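PDB 3EYT: thioredoxin domain-containing protein from Silicibacter pomeroyi, which is of unknown function but belongs to the thioredoxin-like AhpC/TSA family, which is consistent with a role in thiol-based redox or antioxidant chemistry. Local coordinates for residues K5-Q10 with M110-M115; V30-A35 with L121-K126; Q37-G42 with E76-I81; A64-H69 with K93-V98. All coordinates share one frame; numbering follows the deposited sequence.

In the fold
All four contacts belong to one thioredoxin-like domain. Interactions 2 and 4 lie in its central mixed sheet, centres about 11 Å apart, and join through the neighbouring strands 30-36 and 63-69, where V32 and A64, and E34 and L68, probably share backbone hydrogen bonds. Interaction 1 packs the loop before strand 11-15 and the end of helix 108-112 on the sheet, touching interaction 2 through Y113 and M115 and interaction 4 through L9 and M115. Interaction 3, at the CxxC-type helix start, follows strand 30-36 in the chain and meets interaction 4 at H69 and M38, centres about 14 Å apart. Along the chain, interaction 1 encloses interactions 3 and 4 and alternates with interaction 2.

Interaction 1: residues K5-Q10 with M110-M115; sequences KAPELQ and MAAYQM
The aromatic ring of Y113 has the pyrrolidine of P7 over one face: P7 CD stands 3.5 Å above the ring plane, displaced toward the rim. Its line to the ring centroid runs 20° off the normal, which identifies a CH-pi contact. A6 approaches the same ring obliquely, and its CB lies 3.3 Å from Y113 OH at the phenolic end. With chi2 at 81°, the plane of the Y113 ring is turned almost at right angles to the CA-CB-CG plane, and it is a face of the ring that meets P7 CD.

The phenol also fixes the backbone of segment 5-10. Y113 OH donates a 2.8 Å hydrogen bond to P7 O, arriving in the carbonyl plane on a lone pair with a C=O...O angle of 141°. One tyrosine therefore holds P7 twice, by a ring face against its CD and by a hydroxyl on its carbonyl. Beside this, P7 CB packs on A112 CB at 3.8 Å, and P7 CG lies 3.7 Å from A112 O. Q10 NE2 comes no closer than 4.4 Å to A112 CB, while Q10 OE1 is hydrogen-bonded to R108.

Helix 108-112 ends here in a Schellman motif: Q114 has positive phi, Q114 N bonds A111 O at 3.0 Å, and M115 N returns to M110 O. Y113 also packs on L122 and I124 of strand 120-124, and A6 on I124 and L130. The contact is thus a loop and a helix C-terminus locked together over the central sheet of a thioredoxin-like fold.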
loop_
_atom_site.group_PDB
_atom_site.type_symbol
_atom_site.label_atom_id
_atom_site.label_comp_id
_atom_site.label_asym_id
_atom_site.label_seq_id
_atom_site.Cartn_x
_atom_site.Cartn_y
_atom_site.Cartn_z
ATOM N N LYS C 5 -32.868 7.238 2.012
ATOM C CA LYS C 5 -32.264 7.054 0.689
ATOM C C LYS C 5 -30.851 6.434 0.788
ATOM O O LYS C 5 -30.099 6.744 1.716
ATOM C CB LYS C 5 -32.272 8.350 -0.121
ATOM C CG LYS C 5 -32.693 8.104 -1.555
ATOM C CD LYS C 5 -32.314 9.262 -2.464
ATOM C CE LYS C 5 -32.450 8.842 -3.936
ATOM N NZ LYS C 5 -31.960 7.432 -4.214
ATOM N N ALA C 6 -30.520 5.512 -0.120
ATOM C CA ALA C 6 -29.187 4.902 -0.129
ATOM C C ALA C 6 -28.176 5.694 -1.002
ATOM O O ALA C 6 -28.343 5.789 -2.212
ATOM C CB ALA C 6 -29.252 3.433 -0.531
ATOM N N PRO C 7 -27.122 6.281 -0.386
ATOM C CA PRO C 7 -26.163 7.038 -1.219
ATOM C C PRO C 7 -25.536 6.183 -2.331
ATOM O O PRO C 7 -25.329 4.986 -2.131
ATOM C CB PRO C 7 -25.075 7.441 -0.214
ATOM C CG PRO C 7 -25.848 7.566 1.115
ATOM C CD PRO C 7 -26.847 6.422 1.057
ATOM N N GLU C 8 -25.248 6.800 -3.474
ATOM C CA GLU C 8 -24.553 6.128 -4.573
ATOM C C GLU C 8 -23.161 5.623 -4.095
ATOM O O GLU C 8 -22.486 6.314 -3.340
ATOM C CB GLU C 8 -24.465 7.076 -5.793
ATOM C CG GLU C 8 -25.840 7.334 -6.480
ATOM C CD GLU C 8 -25.809 8.330 -7.661
ATOM O OE1 GLU C 8 -24.815 9.058 -7.859
ATOM O OE2 GLU C 8 -26.814 8.402 -8.405
ATOM N N LEU C 9 -22.770 4.405 -4.489
ATOM C CA LEU C 9 -21.463 3.844 -4.130
ATOM C C LEU C 9 -20.365 4.721 -4.720
ATOM O O LEU C 9 -20.468 5.164 -5.877
ATOM C CB LEU C 9 -21.344 2.408 -4.649
ATOM C CG LEU C 9 -22.397 1.408 -4.158
ATOM C CD1 LEU C 9 -22.147 -0.004 -4.754
ATOM C CD2 LEU C 9 -22.439 1.347 -2.646
ATOM N N GLN C 10 -19.361 5.033 -3.928
ATOM C CA GLN C 10 -18.185 5.724 -4.464
ATOM C C GLN C 10 -17.008 4.768 -4.359
ATOM O O GLN C 10 -16.446 4.561 -3.289
ATOM C CB GLN C 10 -17.918 7.040 -3.714
ATOM C CG GLN C 10 -19.137 8.021 -3.690
ATOM C CD GLN C 10 -18.841 9.246 -2.824
ATOM O OE1 GLN C 10 -17.962 10.048 -3.129
ATOM N NE2 GLN C 10 -19.546 9.360 -1.721
HETATM N N MSE C 110 -18.340 4.603 3.121
HETATM C CA MSE C 110 -18.502 4.351 4.545
HETATM C C MSE C 110 -19.031 5.576 5.313
HETATM O O MSE C 110 -19.961 5.434 6.112
HETATM C CB MSE C 110 -17.159 3.936 5.171
HETATM C CG MSE C 110 -17.349 3.393 6.592
HETATM SE SE MSE C 110 -15.663 2.919 7.457
HETATM C CE MSE C 110 -16.435 2.369 9.164
ATOM N N ALA C 111 -18.440 6.750 5.077
ATOM C CA ALA C 111 -18.904 7.995 5.699
ATOM C C ALA C 111 -20.298 8.361 5.237
ATOM O O ALA C 111 -21.121 8.732 6.053
ATOM C CB ALA C 111 -17.921 9.157 5.441
ATOM N N ALA C 112 -20.575 8.255 3.931
ATOM C CA ALA C 112 -21.910 8.558 3.396
ATOM C C ALA C 112 -22.996 7.726 4.082
ATOM O O ALA C 112 -24.106 8.218 4.309
ATOM C CB ALA C 112 -21.963 8.317 1.861
ATOM N N TYR C 113 -22.659 6.488 4.443
ATOM C CA TYR C 113 -23.619 5.604 5.068
ATOM C C TYR C 113 -23.668 5.715 6.593
ATOM O O TYR C 113 -24.490 5.035 7.228
ATOM C CB TYR C 113 -23.393 4.137 4.641
ATOM C CG TYR C 113 -24.063 3.803 3.325
ATOM C CD1 TYR C 113 -23.464 4.149 2.100
ATOM C CD2 TYR C 113 -25.299 3.169 3.292
ATOM C CE1 TYR C 113 -24.094 3.886 0.893
ATOM C CE2 TYR C 113 -25.923 2.876 2.095
ATOM C CZ TYR C 113 -25.323 3.235 0.898
ATOM O OH TYR C 113 -25.953 2.959 -0.301
ATOM N N GLN C 114 -22.786 6.539 7.154
ATOM C CA GLN C 114 -22.660 6.726 8.606
ATOM C C GLN C 114 -22.389 5.373 9.304
ATOM O O GLN C 114 -22.966 5.073 10.353
ATOM C CB GLN C 114 -23.938 7.407 9.149
ATOM C CG GLN C 114 -24.281 8.681 8.351
ATOM C CD GLN C 114 -25.579 9.342 8.798
ATOM O OE1 GLN C 114 -26.665 8.890 8.465
ATOM N NE2 GLN C 114 -25.455 10.400 9.556
HETATM N N MSE C 115 -21.505 4.563 8.728
HETATM C CA MSE C 115 -21.228 3.251 9.334
HETATM C C MSE C 115 -20.429 3.427 10.596
HETATM O O MSE C 115 -19.649 4.375 10.730
HETATM C CB MSE C 115 -20.518 2.326 8.335
HETATM C CG MSE C 115 -21.315 2.179 7.066
HETATM SE SE MSE C 115 -20.328 0.881 5.933
HETATM C CE MSE C 115 -21.313 1.127 4.252
#

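Interaction 2: residues V30-A35 with L121-K126; sequences VIVIEA and LLLIDK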
loop_
_atom_site.group_PDB
_atom_site.type_symbol
_atom_site.label_atom_id
_atom_site.label_comp_id
_atom_site.label_asym_id
_atom_site.label_seq_id
_atom_site.Cartn_x
_atom_site.Cartn_y
_atom_site.Cartn_z
ATOM N N VAL C 30 -33.085 -6.816 -4.609
ATOM C CA VAL C 30 -32.709 -6.543 -3.240
ATOM C C VAL C 30 -31.169 -6.635 -3.225
ATOM O O VAL C 30 -30.567 -7.496 -3.868
ATOM C CB VAL C 30 -33.407 -7.533 -2.274
ATOM C CG1 VAL C 30 -32.859 -7.419 -0.857
ATOM C CG2 VAL C 30 -34.924 -7.284 -2.288
ATOM N N ILE C 31 -30.527 -5.690 -2.557
ATOM C CA ILE C 31 -29.066 -5.657 -2.537
ATOM C C ILE C 31 -28.572 -5.816 -1.101
ATOM O O ILE C 31 -29.063 -5.127 -0.173
ATOM C CB ILE C 31 -28.539 -4.335 -3.141
ATOM C CG1 ILE C 31 -29.201 -4.066 -4.498
ATOM C CG2 ILE C 31 -27.010 -4.340 -3.248
ATOM C CD1 ILE C 31 -29.004 -2.652 -4.992
ATOM N N VAL C 32 -27.641 -6.746 -0.907
ATOM C CA VAL C 32 -26.997 -6.942 0.387
ATOM C C VAL C 32 -25.557 -6.497 0.233
ATOM O O VAL C 32 -24.836 -7.011 -0.622
ATOM C CB VAL C 32 -27.003 -8.435 0.801
ATOM C CG1 VAL C 32 -26.286 -8.633 2.128
ATOM C CG2 VAL C 32 -28.436 -8.967 0.881
ATOM N N ILE C 33 -25.136 -5.535 1.046
ATOM C CA ILE C 33 -23.754 -5.079 1.029
ATOM C C ILE C 33 -23.046 -5.417 2.328
ATOM O O ILE C 33 -23.481 -5.026 3.401
ATOM C CB ILE C 33 -23.647 -3.556 0.778
ATOM C CG1 ILE C 33 -24.416 -3.156 -0.473
ATOM C CG2 ILE C 33 -22.163 -3.080 0.666
ATOM C CD1 ILE C 33 -24.517 -1.588 -0.670
ATOM N N GLU C 34 -21.923 -6.110 2.206
ATOM C CA GLU C 34 -21.096 -6.423 3.357
ATOM C C GLU C 34 -19.866 -5.509 3.320
ATOM O O GLU C 34 -19.019 -5.638 2.432
ATOM C CB GLU C 34 -20.718 -7.912 3.316
ATOM C CG GLU C 34 -19.713 -8.383 4.341
ATOM C CD GLU C 34 -20.258 -8.389 5.764
ATOM O OE1 GLU C 34 -21.496 -8.433 5.971
ATOM O OE2 GLU C 34 -19.424 -8.334 6.681
ATOM N N ALA C 35 -19.798 -4.586 4.280
ATOM C CA ALA C 35 -18.699 -3.641 4.396
ATOM C C ALA C 35 -17.745 -4.250 5.406
ATOM O O ALA C 35 -18.147 -4.622 6.515
ATOM C CB ALA C 35 -19.174 -2.294 4.874
ATOM N N LEU C 121 -23.560 -4.723 7.698
ATOM C CA LEU C 121 -24.348 -5.308 6.648
ATOM C C LEU C 121 -25.481 -4.342 6.327
ATOM O O LEU C 121 -26.212 -3.907 7.242
ATOM C CB LEU C 121 -24.836 -6.712 7.053
ATOM C CG LEU C 121 -25.382 -7.537 5.854
ATOM C CD1 LEU C 121 -25.179 -8.990 5.992
ATOM C CD2 LEU C 121 -26.846 -7.242 5.637
ATOM N N LEU C 122 -25.583 -3.953 5.047
ATOM C CA LEU C 122 -26.606 -2.994 4.614
ATOM C C LEU C 122 -27.554 -3.695 3.668
ATOM O O LEU C 122 -27.118 -4.496 2.828
ATOM C CB LEU C 122 -25.981 -1.804 3.891
ATOM C CG LEU C 122 -24.905 -0.868 4.490
ATOM C CD1 LEU C 122 -25.512 0.094 5.446
ATOM C CD2 LEU C 122 -23.703 -1.572 5.120
ATOM N N LEU C 123 -28.844 -3.396 3.799
ATOM C CA LEU C 123 -29.885 -3.945 2.941
ATOM C C LEU C 123 -30.633 -2.835 2.249
ATOM O O LEU C 123 -31.220 -1.960 2.914
ATOM C CB LEU C 123 -30.939 -4.737 3.733
ATOM C CG LEU C 123 -30.798 -6.191 4.156
ATOM C CD1 LEU C 123 -32.234 -6.709 4.396
ATOM C CD2 LEU C 123 -30.067 -7.055 3.135
ATOM N N ILE C 124 -30.631 -2.905 0.923
ATOM C CA ILE C 124 -31.267 -1.933 0.058
ATOM C C ILE C 124 -32.423 -2.597 -0.691
ATOM O O ILE C 124 -32.264 -3.660 -1.303
ATOM C CB ILE C 124 -30.247 -1.323 -0.928
ATOM C CG1 ILE C 124 -29.179 -0.519 -0.149
ATOM C CG2 ILE C 124 -30.927 -0.417 -1.979
ATOM C CD1 ILE C 124 -27.959 -0.215 -0.993
ATOM N N ASP C 125 -33.584 -1.961 -0.641
ATOM C CA ASP C 125 -34.783 -2.542 -1.242
ATOM C C ASP C 125 -34.777 -2.404 -2.766
ATOM O O ASP C 125 -33.906 -1.760 -3.319
ATOM C CB ASP C 125 -36.058 -1.996 -0.580
ATOM C CG ASP C 125 -36.332 -0.522 -0.887
ATOM O OD1 ASP C 125 -35.762 0.063 -1.845
ATOM O OD2 ASP C 125 -37.177 0.058 -0.159
ATOM N N LYS C 126 -35.759 -3.012 -3.437
ATOM C CA LYS C 126 -35.882 -2.958 -4.913
ATOM C C LYS C 126 -35.982 -1.535 -5.474
ATOM O O LYS C 126 -35.719 -1.299 -6.654
ATOM C CB LYS C 126 -37.129 -3.723 -5.356
ATOM C CG LYS C 126 -37.135 -5.150 -4.978
ATOM C CD LYS C 126 -38.302 -5.839 -5.660
ATOM C CE LYS C 126 -38.465 -7.186 -5.058
ATOM N NZ LYS C 126 -39.631 -7.894 -5.624
#
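I31 O is approached from two donors of the opposite strand: I124 N bonds to it at 2.9 Å, nearly straight at 172°, and L123 CA adds a CA-H...O contact at 3.4 Å. I33 O is treated alike by L122 N and L121 CA. These pairs belong to the antiparallel junction of strands 30-36 and 120-124 in the thioredoxin-fold sheet; the short strand axes run at 162° and come within 4.8 Å.

The register follows from the bonds. I31 with I124 and I33 with L122 are hydrogen-bonded pairs, each exchanging two N-H...O bonds, whereas V32 with L123 and E34 with L121 are non-hydrogen-bonded pairs. Strand 63-69 takes the other edge of 30-36, so V32 and E34 bond to A64, L66 and L68 there.

Two layers of side chains result. On the face carrying I31, I33, L122 and I124, the CD1 atoms of I33 and I124 meet diagonally at 3.7 Å; L9 packs on I33, Y113 on I124, M115 on L122 and L26 on I31. The other face carries V32, E34, L121 and L123 and receives helices 41-57 and 140-151. There E34, bent at chi2 (70°), brings OE1 to 3.7 Å from L121 CD1, crossing that leucine at about a right angle. V32 and L123 lie side by side, and V32 CG2 presses on L123 CD2 at 3.4 Å, slightly closer than usual for two carbons.

Interaction 3: residues Q37-G42 with E76-I81; sequences QMLCPG and EAMTPI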
loop_
_atom_site.group_PDB
_atom_site.type_symbol
_atom_site.label_atom_id
_atom_site.label_comp_id
_atom_site.label_asym_id
_atom_site.label_seq_id
_atom_site.Cartn_x
_atom_site.Cartn_y
_atom_site.Cartn_z
ATOM N N GLN C 37 -13.222 -4.903 6.489
ATOM C CA GLN C 37 -11.785 -4.691 6.318
ATOM C C GLN C 37 -11.185 -6.070 6.366
ATOM O O GLN C 37 -11.546 -6.887 7.240
ATOM C CB GLN C 37 -11.174 -3.902 7.490
ATOM C CG GLN C 37 -11.631 -2.428 7.588
ATOM C CD GLN C 37 -10.871 -1.659 8.669
ATOM O OE1 GLN C 37 -10.084 -0.786 8.356
ATOM N NE2 GLN C 37 -11.051 -2.042 9.925
HETATM N N MSE C 38 -10.234 -6.315 5.478
HETATM C CA MSE C 38 -9.649 -7.646 5.340
HETATM C C MSE C 38 -8.888 -8.092 6.592
HETATM O O MSE C 38 -8.824 -9.274 6.866
HETATM C CB MSE C 38 -8.763 -7.709 4.096
HETATM C CG MSE C 38 -7.574 -6.751 4.168
HETATM SE SE MSE C 38 -6.489 -6.902 2.546
HETATM C CE MSE C 38 -5.407 -8.474 3.081
ATOM N N LEU C 39 -8.327 -7.159 7.360
ATOM C CA LEU C 39 -7.604 -7.528 8.583
ATOM C C LEU C 39 -8.434 -7.432 9.887
ATOM O O LEU C 39 -7.905 -7.534 10.997
ATOM C CB LEU C 39 -6.299 -6.701 8.696
ATOM C CG LEU C 39 -5.313 -6.761 7.522
ATOM C CD1 LEU C 39 -4.060 -5.964 7.891
ATOM C CD2 LEU C 39 -4.932 -8.229 7.178
ATOM N N CYS C 40 -9.739 -7.269 9.758
ATOM C CA CYS C 40 -10.587 -7.165 10.930
ATOM C C CYS C 40 -11.080 -8.560 11.311
ATOM O O CYS C 40 -11.730 -9.225 10.512
ATOM C CB CYS C 40 -11.718 -6.197 10.620
ATOM S SG CYS C 40 -13.212 -6.362 11.606
ATOM N N PRO C 41 -10.732 -9.029 12.521
ATOM C CA PRO C 41 -11.019 -10.438 12.836
ATOM C C PRO C 41 -12.505 -10.782 12.754
ATOM O O PRO C 41 -12.847 -11.872 12.288
ATOM C CB PRO C 41 -10.457 -10.629 14.260
ATOM C CG PRO C 41 -9.415 -9.556 14.391
ATOM C CD PRO C 41 -9.908 -8.380 13.555
ATOM N N GLY C 42 -13.393 -9.857 13.142
ATOM C CA GLY C 42 -14.843 -10.127 13.078
ATOM C C GLY C 42 -15.351 -10.236 11.646
ATOM O O GLY C 42 -16.270 -11.008 11.378
ATOM N N GLU C 76 -2.106 1.304 4.717
ATOM C CA GLU C 76 -0.962 0.767 3.981
ATOM C C GLU C 76 -0.867 -0.768 4.030
ATOM O O GLU C 76 -0.139 -1.354 3.245
ATOM C CB GLU C 76 0.366 1.410 4.465
ATOM C CG GLU C 76 0.845 0.992 5.861
ATOM C CD GLU C 76 -0.078 1.479 6.990
ATOM O OE1 GLU C 76 -0.810 2.496 6.776
ATOM O OE2 GLU C 76 -0.082 0.825 8.086
ATOM N N ALA C 77 -1.597 -1.387 4.948
ATOM C CA ALA C 77 -1.581 -2.828 5.153
ATOM C C ALA C 77 -2.653 -3.535 4.335
ATOM O O ALA C 77 -2.588 -4.768 4.195
ATOM C CB ALA C 77 -1.820 -3.130 6.588
HETATM N N MSE C 78 -3.638 -2.764 3.843
HETATM C CA MSE C 78 -4.874 -3.295 3.269
HETATM C C MSE C 78 -5.134 -2.689 1.886
HETATM O O MSE C 78 -6.284 -2.396 1.550
HETATM C CB MSE C 78 -6.058 -2.992 4.177
HETATM C CG MSE C 78 -5.895 -3.552 5.615
HETATM SE SE MSE C 78 -7.590 -3.668 6.481
HETATM C CE MSE C 78 -7.100 -2.816 8.169
ATOM N N THR C 79 -4.070 -2.501 1.094
ATOM C CA THR C 79 -4.205 -1.909 -0.235
ATOM C C THR C 79 -4.759 -2.968 -1.236
ATOM O O THR C 79 -4.812 -4.182 -0.920
ATOM C CB THR C 79 -2.838 -1.409 -0.749
ATOM O OG1 THR C 79 -2.019 -2.553 -1.057
ATOM C CG2 THR C 79 -2.117 -0.521 0.284
ATOM N N PRO C 80 -5.159 -2.534 -2.442
ATOM C CA PRO C 80 -5.758 -3.492 -3.366
ATOM C C PRO C 80 -4.895 -4.719 -3.702
ATOM O O PRO C 80 -5.467 -5.796 -3.961
ATOM C CB PRO C 80 -6.026 -2.636 -4.625
ATOM C CG PRO C 80 -6.429 -1.267 -4.031
ATOM C CD PRO C 80 -5.380 -1.120 -2.890
ATOM N N ILE C 81 -3.562 -4.591 -3.723
ATOM C CA ILE C 81 -2.728 -5.790 -4.036
ATOM C C ILE C 81 -2.944 -6.822 -2.911
ATOM O O ILE C 81 -3.027 -8.030 -3.157
ATOM C CB ILE C 81 -1.234 -5.461 -4.244
ATOM C CG1 ILE C 81 -0.444 -6.694 -4.667
ATOM C CG2 ILE C 81 -0.593 -4.866 -2.984
ATOM C CD1 ILE C 81 0.979 -6.392 -5.010
#
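M78 carries the apolar contact, against M38 and L39, and no hydrogen bond crosses between the segments. The selenomethionine M78 lays its chain against three consecutive residues of the turn. Its CG meets L39 CG at 3.8 Å, its SE lies 3.7 Å from Q37 CB, and its CE ends beside the carboxamide of Q37, 3.6 Å from OE1. M38, likewise a selenomethionine, slides past M78 in the opposite direction. With chi1 at 63°, M38 CG sits between its own backbone N and carbonyl carbon, which places it 3.9 Å from M78 SE. A77 adds a methyl group, CB to L39 CD1 at 3.8 Å.

M78 SE also comes within 3.7 Å of L39 N, a packing distance and not a bond. The backbone of Q37-C40 is shaped by a type I turn, closed by C40 N to Q37 O at 3.1 Å. Q37 itself is anchored by OE1 to F72 N and by NE2 to E73, which holds the amide where M78 CE rests.

C40 occupies the N-cap of helix 41-57, its SG capping a backbone N farther on, and with C43 it matches the CxxC of thioredoxins, consistent with a redox site of that type. T79 stands at the N-cap position of helix 80-89. M38 packs on F86 of that helix and its backbone N donates a hydrogen bond to H69 NE2, while L39 touches M38 of the second subunit and A77 O is hydrogen-bonded to S82 OG of that subunit. The contact therefore joins the turn before helix 41-57 to the loop before helix 80-89, beside the end of strand 63-69 and at a subunit interface.

Interaction 4: residues A64-H69 with K93-V98; sequences AVLGLH and KFPVGV
Strands 64-69 and 96-98 run parallel, their short axes 4.5 Å apart at closest and 25° apart in direction, with G67, L68 and H69 opposite V96, G97 and V98. Together with helix 80-89 they form a beta-alpha-beta crossover in the thioredoxin-like sheet. Three backbone bonds fix the register: G67 N to P95 O at 2.7 Å, almost linear at 178°; G97 N to G67 O at 2.9 Å; and H69 N to G97 O at 2.8 Å. P95 O, which precedes the strand, is also approached by L66 CA.

Among the side chains F94 does most. A chi1 of 57° tucks its ring in over its own main chain and directs it back over strand 64-69. V65 CG1 then lies over one ring face, 4.2 Å from the centroid, as a CH-pi contact. The ring also touches A51 and Q52 of helix 41-57, so it lies between strand 63-69 and that helix. P95 packs more loosely, CB 4.2 Å from L66 CD2, and its CD lies 3.6 Å from V65 O.

At the far end L68 CD1 comes to 3.7 Å from G97 O, close beside a glycine that carries no side chain. H69 CB passes G97 O, but its imidazole leads off toward M38, its polar partner, and its ring meets F36. G67 likewise offers bare backbone, and the F94 ring approaches it obliquely, with CE1 3.6 Å from G67 N.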
loop_
_atom_site.group_PDB
_atom_site.type_symbol
_atom_site.label_atom_id
_atom_site.label_comp_id
_atom_site.label_asym_id
_atom_site.label_seq_id
_atom_site.Cartn_x
_atom_site.Cartn_y
_atom_site.Cartn_z
ATOM N N ALA C 64 -28.705 -9.316 -5.167
ATOM C CA ALA C 64 -27.286 -9.036 -5.423
ATOM C C ALA C 64 -26.544 -8.971 -4.090
ATOM O O ALA C 64 -27.026 -8.354 -3.126
ATOM C CB ALA C 64 -27.117 -7.704 -6.203
ATOM N N VAL C 65 -25.372 -9.593 -4.033
ATOM C CA VAL C 65 -24.518 -9.526 -2.863
ATOM C C VAL C 65 -23.198 -8.888 -3.296
ATOM O O VAL C 65 -22.553 -9.353 -4.236
ATOM C CB VAL C 65 -24.237 -10.934 -2.247
ATOM C CG1 VAL C 65 -23.245 -10.836 -1.048
ATOM C CG2 VAL C 65 -25.516 -11.602 -1.797
ATOM N N LEU C 66 -22.827 -7.819 -2.608
ATOM C CA LEU C 66 -21.641 -7.007 -2.932
ATOM C C LEU C 66 -20.786 -6.917 -1.690
ATOM O O LEU C 66 -21.328 -6.787 -0.599
ATOM C CB LEU C 66 -22.034 -5.564 -3.266
ATOM C CG LEU C 66 -23.075 -5.362 -4.360
ATOM C CD1 LEU C 66 -23.231 -3.901 -4.660
ATOM C CD2 LEU C 66 -22.691 -6.191 -5.624
ATOM N N GLY C 67 -19.467 -6.940 -1.862
ATOM C CA GLY C 67 -18.542 -6.620 -0.761
ATOM C C GLY C 67 -18.108 -5.162 -0.916
ATOM O O GLY C 67 -17.941 -4.675 -2.031
ATOM N N LEU C 68 -17.901 -4.470 0.191
ATOM C CA LEU C 68 -17.357 -3.124 0.132
ATOM C C LEU C 68 -16.155 -3.062 1.089
ATOM O O LEU C 68 -16.313 -3.199 2.308
ATOM C CB LEU C 68 -18.441 -2.108 0.508
ATOM C CG LEU C 68 -17.982 -0.654 0.543
ATOM C CD1 LEU C 68 -17.723 -0.177 -0.886
ATOM C CD2 LEU C 68 -19.000 0.269 1.247
ATOM N N HIS C 69 -14.951 -2.929 0.530
ATOM C CA HIS C 69 -13.732 -2.882 1.379
ATOM C C HIS C 69 -13.523 -1.439 1.866
ATOM O O HIS C 69 -13.122 -0.535 1.095
ATOM C CB HIS C 69 -12.503 -3.412 0.622
ATOM C CG HIS C 69 -11.360 -3.798 1.526
ATOM N ND1 HIS C 69 -10.051 -3.473 1.251
ATOM C CD2 HIS C 69 -11.340 -4.477 2.695
ATOM C CE1 HIS C 69 -9.271 -3.937 2.212
ATOM N NE2 HIS C 69 -10.031 -4.557 3.096
ATOM N N LYS C 93 -15.969 -14.812 -4.255
ATOM C CA LYS C 93 -16.159 -14.736 -5.685
ATOM C C LYS C 93 -17.155 -13.647 -6.088
ATOM O O LYS C 93 -17.260 -13.314 -7.275
ATOM C CB LYS C 93 -16.661 -16.086 -6.252
ATOM C CG LYS C 93 -15.866 -17.361 -5.925
ATOM C CD LYS C 93 -14.410 -17.273 -6.311
ATOM C CE LYS C 93 -13.703 -18.623 -6.061
ATOM N NZ LYS C 93 -14.312 -19.774 -6.829
ATOM N N PHE C 94 -17.909 -13.112 -5.134
ATOM C CA PHE C 94 -18.860 -12.023 -5.466
ATOM C C PHE C 94 -18.150 -10.654 -5.624
ATOM O O PHE C 94 -17.003 -10.504 -5.194
ATOM C CB PHE C 94 -20.026 -11.970 -4.480
ATOM C CG PHE C 94 -19.612 -11.800 -3.055
ATOM C CD1 PHE C 94 -19.128 -10.575 -2.595
ATOM C CD2 PHE C 94 -19.713 -12.874 -2.163
ATOM C CE1 PHE C 94 -18.724 -10.433 -1.247
ATOM C CE2 PHE C 94 -19.341 -12.748 -0.839
ATOM C CZ PHE C 94 -18.841 -11.517 -0.370
ATOM N N PRO C 95 -18.816 -9.678 -6.271
ATOM C CA PRO C 95 -18.128 -8.428 -6.577
ATOM C C PRO C 95 -17.727 -7.712 -5.301
ATOM O O PRO C 95 -18.478 -7.666 -4.312
ATOM C CB PRO C 95 -19.172 -7.618 -7.348
ATOM C CG PRO C 95 -20.084 -8.688 -7.962
ATOM C CD PRO C 95 -20.170 -9.727 -6.882
ATOM N N VAL C 96 -16.515 -7.208 -5.310
ATOM C CA VAL C 96 -16.017 -6.457 -4.158
ATOM C C VAL C 96 -15.471 -5.117 -4.620
ATOM O O VAL C 96 -14.586 -5.065 -5.485
ATOM C CB VAL C 96 -14.945 -7.240 -3.404
ATOM C CG1 VAL C 96 -14.394 -6.454 -2.194
ATOM C CG2 VAL C 96 -15.489 -8.623 -2.985
ATOM N N GLY C 97 -15.977 -4.043 -4.012
ATOM C CA GLY C 97 -15.578 -2.673 -4.421
ATOM C C GLY C 97 -14.663 -2.074 -3.372
ATOM O O GLY C 97 -14.943 -2.201 -2.187
ATOM N N VAL C 98 -13.564 -1.433 -3.790
ATOM C CA VAL C 98 -12.714 -0.713 -2.842
ATOM C C VAL C 98 -13.293 0.705 -2.679
ATOM O O VAL C 98 -13.423 1.470 -3.666
ATOM C CB VAL C 98 -11.247 -0.607 -3.324
ATOM C CG1 VAL C 98 -10.389 0.264 -2.340
ATOM C CG2 VAL C 98 -10.624 -2.011 -3.490
#